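Local coordinates for Alpha/beta hydrolase fold-3 domain protein (Sulfolobus islandicus, PDB 5LK6) that probably hydrolyses carboxylic esters, as a thermostable lipase/carboxylesterase of the alpha/beta hydrolase fold, at residues Arg111-Ile123 with Gln209-Phe222. Numbering follows the deposited sequence.
Sequences RLAPEYKFPSAVI and QYLRSPADLLDFRF. With SO4 (sulfate ion), chain E.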
ATOM      1  N   ARG A 111     -23.822  17.320  -6.755  1.00 22.56           N
ATOM      2  CA  ARG A 111     -24.146  18.041  -7.997  1.00 22.79           C
ATOM      3  C   ARG A 111     -22.916  18.314  -8.889  1.00 22.07           C
ATOM      4  O   ARG A 111     -21.864  18.804  -8.400  1.00 18.36           O
ATOM      5  CB  ARG A 111     -24.820  19.388  -7.667  1.00 24.16           C
ATOM      6  CG  ARG A 111     -26.326  19.301  -7.343  1.00 25.02           C
ATOM      7  CD  ARG A 111     -26.850  20.630  -6.831  1.00 23.83           C
ATOM      8  NE  ARG A 111     -26.192  21.017  -5.572  1.00 24.40           N
ATOM      9  CZ  ARG A 111     -26.044  22.286  -5.199  1.00 27.38           C
ATOM     10  NH1 ARG A 111     -26.552  23.247  -5.963  1.00 28.52           N
ATOM     11  NH2 ARG A 111     -25.413  22.625  -4.061  1.00 27.90           N
ATOM     12  N   LEU A 112     -23.092  18.041 -10.199  1.00 21.14           N
ATOM     13  CA  LEU A 112     -21.999  18.117 -11.177  1.00 20.99           C
ATOM     14  C   LEU A 112     -21.992  19.369 -12.069  1.00 21.92           C
ATOM     15  O   LEU A 112     -23.040  19.975 -12.397  1.00 24.10           O
ATOM     16  CB  LEU A 112     -22.050  16.903 -12.073  1.00 21.36           C
ATOM     17  CG  LEU A 112     -22.005  15.522 -11.388  1.00 22.20           C
ATOM     18  CD1 LEU A 112     -22.386  14.325 -12.278  1.00 20.89           C
ATOM     19  CD2 LEU A 112     -20.598  15.365 -10.817  1.00 22.95           C
ATOM     20  N   ALA A 113     -20.798  19.737 -12.478  1.00 19.57           N
ATOM     21  CA  ALA A 113     -20.618  20.737 -13.473  1.00 18.72           C
ATOM     22  C   ALA A 113     -20.778  20.059 -14.825  1.00 19.50           C
ATOM     23  O   ALA A 113     -20.645  18.837 -14.920  1.00 17.44           O
ATOM     24  CB  ALA A 113     -19.236  21.324 -13.336  1.00 20.55           C
ATOM     25  N   PRO A 114     -21.095  20.818 -15.880  1.00 21.07           N
ATOM     26  CA  PRO A 114     -21.221  22.278 -15.872  1.00 21.60           C
ATOM     27  C   PRO A 114     -22.523  22.848 -15.349  1.00 22.61           C
ATOM     28  O   PRO A 114     -22.614  24.077 -15.203  1.00 22.86           O
ATOM     29  CB  PRO A 114     -21.087  22.632 -17.351  1.00 22.31           C
ATOM     30  CG  PRO A 114     -21.702  21.469 -18.020  1.00 21.86           C
ATOM     31  CD  PRO A 114     -21.201  20.289 -17.239  1.00 21.43           C
ATOM     32  N   GLU A 115     -23.509  22.009 -15.035  1.00 25.97           N
ATOM     33  CA  GLU A 115     -24.803  22.539 -14.643  1.00 27.89           C
ATOM     34  C   GLU A 115     -24.703  23.238 -13.320  1.00 25.61           C
ATOM     35  O   GLU A 115     -25.279  24.287 -13.158  1.00 30.45           O
ATOM     36  CB  GLU A 115     -25.987  21.542 -14.760  1.00 34.36           C
ATOM     37  CG  GLU A 115     -25.788  19.996 -14.661  1.00 42.89           C
ATOM     38  CD  GLU A 115     -24.971  19.226 -15.775  1.00 44.12           C
ATOM     39  OE1 GLU A 115     -25.574  18.616 -16.733  1.00 36.58           O
ATOM     40  OE2 GLU A 115     -23.712  19.162 -15.595  1.00 38.51           O
ATOM     41  N   TYR A 116     -23.908  22.713 -12.403  1.00 24.65           N
ATOM     42  CA  TYR A 116     -23.687  23.346 -11.126  1.00 24.85           C
ATOM     43  C   TYR A 116     -22.216  23.549 -10.953  1.00 25.21           C
ATOM     44  O   TYR A 116     -21.397  22.606 -10.961  1.00 26.66           O
ATOM     45  CB  TYR A 116     -24.269  22.512  -9.946  1.00 26.23           C
ATOM     46  CG  TYR A 116     -25.718  22.217 -10.130  1.00 26.07           C
ATOM     47  CD1 TYR A 116     -26.701  23.162  -9.769  1.00 26.89           C
ATOM     48  CD2 TYR A 116     -26.121  21.024 -10.743  1.00 26.16           C
ATOM     49  CE1 TYR A 116     -28.054  22.906  -9.987  1.00 27.72           C
ATOM     50  CE2 TYR A 116     -27.465  20.761 -10.985  1.00 26.35           C
ATOM     51  CZ  TYR A 116     -28.413  21.697 -10.600  1.00 28.22           C
ATOM     52  OH  TYR A 116     -29.705  21.411 -10.837  1.00 30.48           O
ATOM     53  N   LYS A 117     -21.883  24.797 -10.727  1.00 27.51           N
ATOM     54  CA  LYS A 117     -20.506  25.239 -10.652  1.00 26.84           C
ATOM     55  C   LYS A 117     -20.026  25.153  -9.224  1.00 23.53           C
ATOM     56  O   LYS A 117     -20.793  25.102  -8.309  1.00 22.51           O
ATOM     57  CB  LYS A 117     -20.397  26.700 -11.102  1.00 28.19           C
ATOM     58  CG  LYS A 117     -21.049  27.037 -12.447  1.00 30.09           C
ATOM     59  CD  LYS A 117     -20.249  26.522 -13.616  1.00 29.26           C
ATOM     60  CE  LYS A 117     -20.869  26.972 -14.909  1.00 28.65           C
ATOM     61  NZ  LYS A 117     -20.492  25.997 -15.976  1.00 30.21           N
ATOM     62  N   PHE A 118     -18.725  25.195  -9.071  1.00 22.82           N
ATOM     63  CA  PHE A 118     -18.085  25.396  -7.810  1.00 23.18           C
ATOM     64  C   PHE A 118     -18.733  26.595  -7.094  1.00 23.92           C
ATOM     65  O   PHE A 118     -19.007  27.617  -7.736  1.00 23.99           O
ATOM     66  CB  PHE A 118     -16.604  25.636  -8.061  1.00 22.16           C
ATOM     67  CG  PHE A 118     -15.849  26.075  -6.850  1.00 22.86           C
ATOM     68  CD1 PHE A 118     -15.760  27.413  -6.517  1.00 22.01           C
ATOM     69  CD2 PHE A 118     -15.167  25.133  -6.058  1.00 23.23           C
ATOM     70  CE1 PHE A 118     -15.035  27.797  -5.408  1.00 21.84           C
ATOM     71  CE2 PHE A 118     -14.477  25.504  -4.934  1.00 20.06           C
ATOM     72  CZ  PHE A 118     -14.395  26.832  -4.624  1.00 21.30           C
ATOM     73  N   PRO A 119     -18.986  26.512  -5.779  1.00 24.53           N
ATOM     74  CA  PRO A 119     -18.629  25.421  -4.881  1.00 23.09           C
ATOM     75  C   PRO A 119     -19.766  24.422  -4.595  1.00 23.90           C
ATOM     76  O   PRO A 119     -19.832  23.851  -3.482  1.00 26.61           O
ATOM     77  CB  PRO A 119     -18.283  26.172  -3.628  1.00 24.46           C
ATOM     78  CG  PRO A 119     -19.288  27.255  -3.608  1.00 24.96           C
ATOM     79  CD  PRO A 119     -19.445  27.692  -5.039  1.00 24.14           C
ATOM     80  N   SER A 120     -20.633  24.162  -5.575  1.00 22.80           N
ATOM     81  CA  SER A 120     -21.808  23.309  -5.343  1.00 22.94           C
ATOM     82  C   SER A 120     -21.439  21.880  -4.910  1.00 22.98           C
ATOM     83  O   SER A 120     -21.979  21.398  -3.928  1.00 28.08           O
ATOM     84  CB  SER A 120     -22.728  23.228  -6.576  1.00 22.94           C
ATOM     85  OG  SER A 120     -23.025  24.481  -7.122  1.00 21.70           O
ATOM     86  N   ALA A 121     -20.537  21.214  -5.629  1.00 21.08           N
ATOM     87  CA  ALA A 121     -20.057  19.900  -5.247  1.00 19.59           C
ATOM     88  C   ALA A 121     -19.516  19.841  -3.811  1.00 20.35           C
ATOM     89  O   ALA A 121     -19.619  18.792  -3.161  1.00 19.41           O
ATOM     90  CB  ALA A 121     -18.986  19.437  -6.191  1.00 19.31           C
ATOM     91  N   VAL A 122     -18.924  20.935  -3.337  1.00 19.33           N
ATOM     92  CA  VAL A 122     -18.303  20.950  -2.017  1.00 21.41           C
ATOM     93  C   VAL A 122     -19.414  21.021  -1.000  1.00 24.10           C
ATOM     94  O   VAL A 122     -19.430  20.250  -0.033  1.00 24.27           O
ATOM     95  CB  VAL A 122     -17.389  22.189  -1.815  1.00 21.39           C
ATOM     96  CG1 VAL A 122     -16.977  22.386  -0.362  1.00 20.19           C
ATOM     97  CG2 VAL A 122     -16.153  22.115  -2.724  1.00 22.69           C
ATOM     98  N   ILE A 123     -20.333  21.967  -1.222  1.00 26.79           N
ATOM     99  CA  ILE A 123     -21.457  22.151  -0.332  1.00 28.30           C
ATOM    100  C   ILE A 123     -22.322  20.887  -0.201  1.00 28.84           C
ATOM    101  O   ILE A 123     -22.688  20.531   0.905  1.00 26.09           O
ATOM    102  CB  ILE A 123     -22.306  23.354  -0.735  1.00 31.80           C
ATOM    103  CG1 ILE A 123     -21.512  24.663  -0.505  1.00 32.12           C
ATOM    104  CG2 ILE A 123     -23.601  23.381   0.087  1.00 31.84           C
ATOM    105  CD1 ILE A 123     -22.123  25.846  -1.243  1.00 35.18           C
ATOM    106  N   GLN A 209     -15.103  23.793 -16.817  1.00 19.97           N
ATOM    107  CA  GLN A 209     -16.497  23.500 -16.569  1.00 19.33           C
ATOM    108  C   GLN A 209     -16.946  23.801 -15.117  1.00 18.44           C
ATOM    109  O   GLN A 209     -18.093  24.237 -14.901  1.00 16.87           O
ATOM    110  CB  GLN A 209     -16.834  22.083 -16.940  1.00 20.37           C
ATOM    111  CG  GLN A 209     -16.552  21.621 -18.366  1.00 23.20           C
ATOM    112  CD  GLN A 209     -17.273  22.405 -19.453  1.00 25.89           C
ATOM    113  OE1 GLN A 209     -16.624  23.204 -20.144  1.00 32.02           O
ATOM    114  NE2 GLN A 209     -18.595  22.166 -19.653  1.00 27.09           N
ATOM    115  N   TYR A 210     -16.074  23.577 -14.143  1.00 17.15           N
ATOM    116  CA  TYR A 210     -16.458  23.664 -12.726  1.00 18.02           C
ATOM    117  C   TYR A 210     -16.223  25.075 -12.154  1.00 18.71           C
ATOM    118  O   TYR A 210     -17.111  25.618 -11.485  1.00 17.07           O
ATOM    119  CB  TYR A 210     -15.639  22.632 -11.958  1.00 19.18           C
ATOM    120  CG  TYR A 210     -15.781  22.471 -10.471  1.00 18.50           C
ATOM    121  CD1 TYR A 210     -16.978  22.199  -9.893  1.00 18.97           C
ATOM    122  CD2 TYR A 210     -14.669  22.492  -9.661  1.00 19.53           C
ATOM    123  CE1 TYR A 210     -17.092  22.036  -8.510  1.00 20.15           C
ATOM    124  CE2 TYR A 210     -14.756  22.309  -8.276  1.00 20.41           C
ATOM    125  CZ  TYR A 210     -15.970  22.076  -7.701  1.00 20.48           C
ATOM    126  OH  TYR A 210     -16.045  21.855  -6.337  1.00 20.90           O
ATOM    127  N   LEU A 211     -15.046  25.670 -12.433  1.00 19.83           N
ATOM    128  CA  LEU A 211     -14.642  26.944 -11.822  1.00 20.73           C
ATOM    129  C   LEU A 211     -15.369  28.114 -12.470  1.00 21.19           C
ATOM    130  O   LEU A 211     -15.798  28.031 -13.621  1.00 22.09           O
ATOM    131  CB  LEU A 211     -13.138  27.105 -11.864  1.00 21.57           C
ATOM    132  CG  LEU A 211     -12.320  26.014 -11.157  1.00 23.75           C
ATOM    133  CD1 LEU A 211     -10.846  26.264 -11.255  1.00 24.08           C
ATOM    134  CD2 LEU A 211     -12.673  25.927  -9.693  1.00 24.74           C
ATOM    135  N   ARG A 212     -15.607  29.156 -11.690  1.00 21.53           N
ATOM    136  CA  ARG A 212     -16.327  30.327 -12.191  1.00 23.62           C
ATOM    137  C   ARG A 212     -15.442  31.453 -12.715  1.00 24.92           C
ATOM    138  O   ARG A 212     -15.847  32.220 -13.601  1.00 26.49           O
ATOM    139  CB  ARG A 212     -17.197  30.916 -11.087  1.00 22.92           C
ATOM    140  CG  ARG A 212     -18.224  29.961 -10.463  1.00 22.11           C
ATOM    141  CD  ARG A 212     -18.782  30.560  -9.181  1.00 21.14           C
ATOM    142  NE  ARG A 212     -17.752  30.722  -8.159  1.00 20.58           N
ATOM    143  CZ  ARG A 212     -17.979  30.928  -6.868  1.00 21.54           C
ATOM    144  NH1 ARG A 212     -19.222  31.000  -6.374  1.00 19.80           N
ATOM    145  NH2 ARG A 212     -16.934  31.046  -6.048  1.00 21.87           N
ATOM    146  N   SER A 213     -14.273  31.586 -12.104  1.00 26.22           N
ATOM    147  CA  SER A 213     -13.284  32.605 -12.448  1.00 26.54           C
ATOM    148  C   SER A 213     -11.923  32.115 -11.917  1.00 27.36           C
ATOM    149  O   SER A 213     -11.858  31.128 -11.135  1.00 21.81           O
ATOM    150  CB  SER A 213     -13.649  33.976 -11.825  1.00 26.23           C
ATOM    151  OG  SER A 213     -13.390  34.024 -10.425  1.00 25.98           O
ATOM    152  N   PRO A 214     -10.834  32.789 -12.341  1.00 29.59           N
ATOM    153  CA  PRO A 214      -9.505  32.352 -11.830  1.00 28.62           C
ATOM    154  C   PRO A 214      -9.364  32.492 -10.332  1.00 25.29           C
ATOM    155  O   PRO A 214      -8.598  31.751  -9.730  1.00 26.57           O
ATOM    156  CB  PRO A 214      -8.524  33.274 -12.595  1.00 29.42           C
ATOM    157  CG  PRO A 214      -9.234  33.438 -13.945  1.00 28.70           C
ATOM    158  CD  PRO A 214     -10.686  33.673 -13.524  1.00 29.31           C
ATOM    159  N   ALA A 215     -10.127  33.408  -9.746  1.00 21.55           N
ATOM    160  CA  ALA A 215     -10.135  33.591  -8.310  1.00 20.83           C
ATOM    161  C   ALA A 215     -10.441  32.269  -7.555  1.00 21.78           C
ATOM    162  O   ALA A 215      -9.969  32.087  -6.427  1.00 22.86           O
ATOM    163  CB  ALA A 215     -11.114  34.684  -7.887  1.00 18.09           C
ATOM    164  N   ASP A 216     -11.208  31.377  -8.170  1.00 20.07           N
ATOM    165  CA  ASP A 216     -11.571  30.167  -7.523  1.00 21.07           C
ATOM    166  C   ASP A 216     -10.356  29.243  -7.388  1.00 21.16           C
ATOM    167  O   ASP A 216     -10.321  28.438  -6.471  1.00 20.89           O
ATOM    168  CB  ASP A 216     -12.738  29.445  -8.233  1.00 20.89           C
ATOM    169  CG  ASP A 216     -14.069  30.180  -8.112  1.00 20.66           C
ATOM    170  OD1 ASP A 216     -14.230  30.986  -7.164  1.00 20.60           O
ATOM    171  OD2 ASP A 216     -14.983  29.882  -8.942  1.00 20.15           O
ATOM    172  N   LEU A 217      -9.352  29.388  -8.255  1.00 21.62           N
ATOM    173  CA  LEU A 217      -8.100  28.609  -8.127  1.00 21.00           C
ATOM    174  C   LEU A 217      -7.396  28.817  -6.782  1.00 20.67           C
ATOM    175  O   LEU A 217      -6.662  27.952  -6.343  1.00 22.22           O
ATOM    176  CB  LEU A 217      -7.128  28.899  -9.279  1.00 20.15           C
ATOM    177  CG  LEU A 217      -7.580  28.568 -10.732  1.00 21.31           C
ATOM    178  CD1 LEU A 217      -6.757  29.320 -11.785  1.00 20.86           C
ATOM    179  CD2 LEU A 217      -7.529  27.075 -10.997  1.00 20.26           C
ATOM    180  N   LEU A 218      -7.615  29.956  -6.146  1.00 21.17           N
ATOM    181  CA  LEU A 218      -6.921  30.310  -4.909  1.00 22.66           C
ATOM    182  C   LEU A 218      -7.748  30.059  -3.712  1.00 22.57           C
ATOM    183  O   LEU A 218      -7.286  30.324  -2.627  1.00 22.59           O
ATOM    184  CB  LEU A 218      -6.520  31.780  -4.881  1.00 22.75           C
ATOM    185  CG  LEU A 218      -5.695  32.139  -6.090  1.00 26.54           C
ATOM    186  CD1 LEU A 218      -5.643  33.663  -6.226  1.00 29.03           C
ATOM    187  CD2 LEU A 218      -4.318  31.487  -6.058  1.00 27.11           C
ATOM    188  N   ASP A 219      -8.966  29.580  -3.908  1.00 23.39           N
ATOM    189  CA  ASP A 219      -9.891  29.338  -2.821  1.00 23.96           C
ATOM    190  C   ASP A 219      -9.582  27.936  -2.258  1.00 25.05           C
ATOM    191  O   ASP A 219      -9.445  26.942  -3.002  1.00 24.80           O
ATOM    192  CB  ASP A 219     -11.282  29.459  -3.396  1.00 24.23           C
ATOM    193  CG  ASP A 219     -12.379  29.364  -2.365  1.00 26.26           C
ATOM    194  OD1 ASP A 219     -12.411  28.456  -1.511  1.00 25.24           O
ATOM    195  OD2 ASP A 219     -13.316  30.181  -2.492  1.00 33.15           O
ATOM    196  N   PHE A 220      -9.480  27.846  -0.939  1.00 25.61           N
ATOM    197  CA  PHE A 220      -9.079  26.599  -0.294  1.00 24.45           C
ATOM    198  C   PHE A 220     -10.067  25.462  -0.557  1.00 22.59           C
ATOM    199  O   PHE A 220      -9.684  24.282  -0.475  1.00 22.03           O
ATOM    200  CB  PHE A 220      -8.795  26.799   1.220  1.00 25.52           C
ATOM    201  CG  PHE A 220     -10.025  26.801   2.083  1.00 29.35           C
ATOM    202  CD1 PHE A 220     -10.555  25.598   2.575  1.00 31.79           C
ATOM    203  CD2 PHE A 220     -10.672  28.006   2.412  1.00 32.14           C
ATOM    204  CE1 PHE A 220     -11.715  25.615   3.363  1.00 33.73           C
ATOM    205  CE2 PHE A 220     -11.808  28.030   3.223  1.00 31.54           C
ATOM    206  CZ  PHE A 220     -12.331  26.836   3.695  1.00 33.58           C
ATOM    207  N   ARG A 221     -11.322  25.785  -0.868  1.00 20.64           N
ATOM    208  CA  ARG A 221     -12.305  24.732  -1.176  1.00 19.84           C
ATOM    209  C   ARG A 221     -12.113  24.110  -2.556  1.00 19.14           C
ATOM    210  O   ARG A 221     -12.828  23.151  -2.925  1.00 19.18           O
ATOM    211  CB  ARG A 221     -13.720  25.246  -1.022  1.00 19.94           C
ATOM    212  CG  ARG A 221     -14.021  25.768   0.389  1.00 20.70           C
ATOM    213  CD  ARG A 221     -15.255  26.663   0.455  1.00 20.28           C
ATOM    214  NE  ARG A 221     -15.123  27.825  -0.422  1.00 19.35           N
ATOM    215  CZ  ARG A 221     -16.121  28.546  -0.916  1.00 20.09           C
ATOM    216  NH1 ARG A 221     -17.388  28.270  -0.670  1.00 18.51           N
ATOM    217  NH2 ARG A 221     -15.826  29.552  -1.748  1.00 22.93           N
ATOM    218  N   PHE A 222     -11.204  24.684  -3.332  1.00 17.99           N
ATOM    219  CA  PHE A 222     -10.677  24.047  -4.538  1.00 19.84           C
ATOM    220  C   PHE A 222      -9.181  23.608  -4.425  1.00 20.46           C
ATOM    221  O   PHE A 222      -8.796  22.553  -4.969  1.00 18.85           O
ATOM    222  CB  PHE A 222     -10.829  24.990  -5.744  1.00 20.90           C
ATOM    223  CG  PHE A 222     -10.344  24.386  -7.017  1.00 21.48           C
ATOM    224  CD1 PHE A 222     -11.052  23.350  -7.613  1.00 22.26           C
ATOM    225  CD2 PHE A 222      -9.144  24.788  -7.588  1.00 21.84           C
ATOM    226  CE1 PHE A 222     -10.598  22.757  -8.795  1.00 23.02           C
ATOM    227  CE2 PHE A 222      -8.690  24.191  -8.766  1.00 21.61           C
ATOM    228  CZ  PHE A 222      -9.403  23.168  -9.357  1.00 21.03           C
TER
HETATM  229  S   SO4 E 401     -18.949  31.589  -2.654  1.00 37.41           S
HETATM  230  O1  SO4 E 401     -19.972  31.223  -3.639  1.00 32.09           O
HETATM  231  O2  SO4 E 401     -19.155  30.602  -1.507  1.00 31.42           O
HETATM  232  O3  SO4 E 401     -17.625  31.647  -3.384  1.00 33.72           O
HETATM  233  O4  SO4 E 401     -19.041  32.983  -2.217  1.00 32.42           O
HETATM  234  O   HOH W   1     -17.905  27.557 -16.055  1.00 29.83           O
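K117 NZ is gripped by three partners: it donates to Q209 O across the contact (3.2 Å), to P114 O on its own loop, in that carbonyl's plane and on a lone pair, and to a water bonded to L211 O. F118 N donates to Y210 O at 2.9 Å. The F118 ring packs among Y210, D216, D219 and R221, with R221 O and the D219 carboxylate at its rim and P119 CB over one face. F118 CB lies over the face of the Y210 ring, 3.6 Å from its centroid; with CG anti to the backbone N (chi1 171°), the phenyl presents its edge to that face in an offset edge-to-face pair, planes at 85°. D216 slides past F118 CD1, and R212 takes both its oxygens side-on: OD2 through its syn lone pair by NE, OD1 by NH2 at 2.9 Å. D216 OD2 also accepts from R212 N. With an alanine here, the R212 guanidinium and backbone N would probably both lose this acceptor, and the arginine would be freer to turn from F118 O, which lies over its face. R221 holds D219 in the same two-pronged way, NH2 to OD2 at 2.7 Å, and D219 OD1 closes an Asx turn on R221 N. Both arginines also donate to a sulfate, probably from the crystallisation liquor, each through NH1 and NH2. The loop leading into helix 120-133 is thus held to 209-222 by the buried F118 ring and the bonds from K117 NZ and F118 N, while R212 and R221, each braced by a carboxylate, form a site likely to favour an anion.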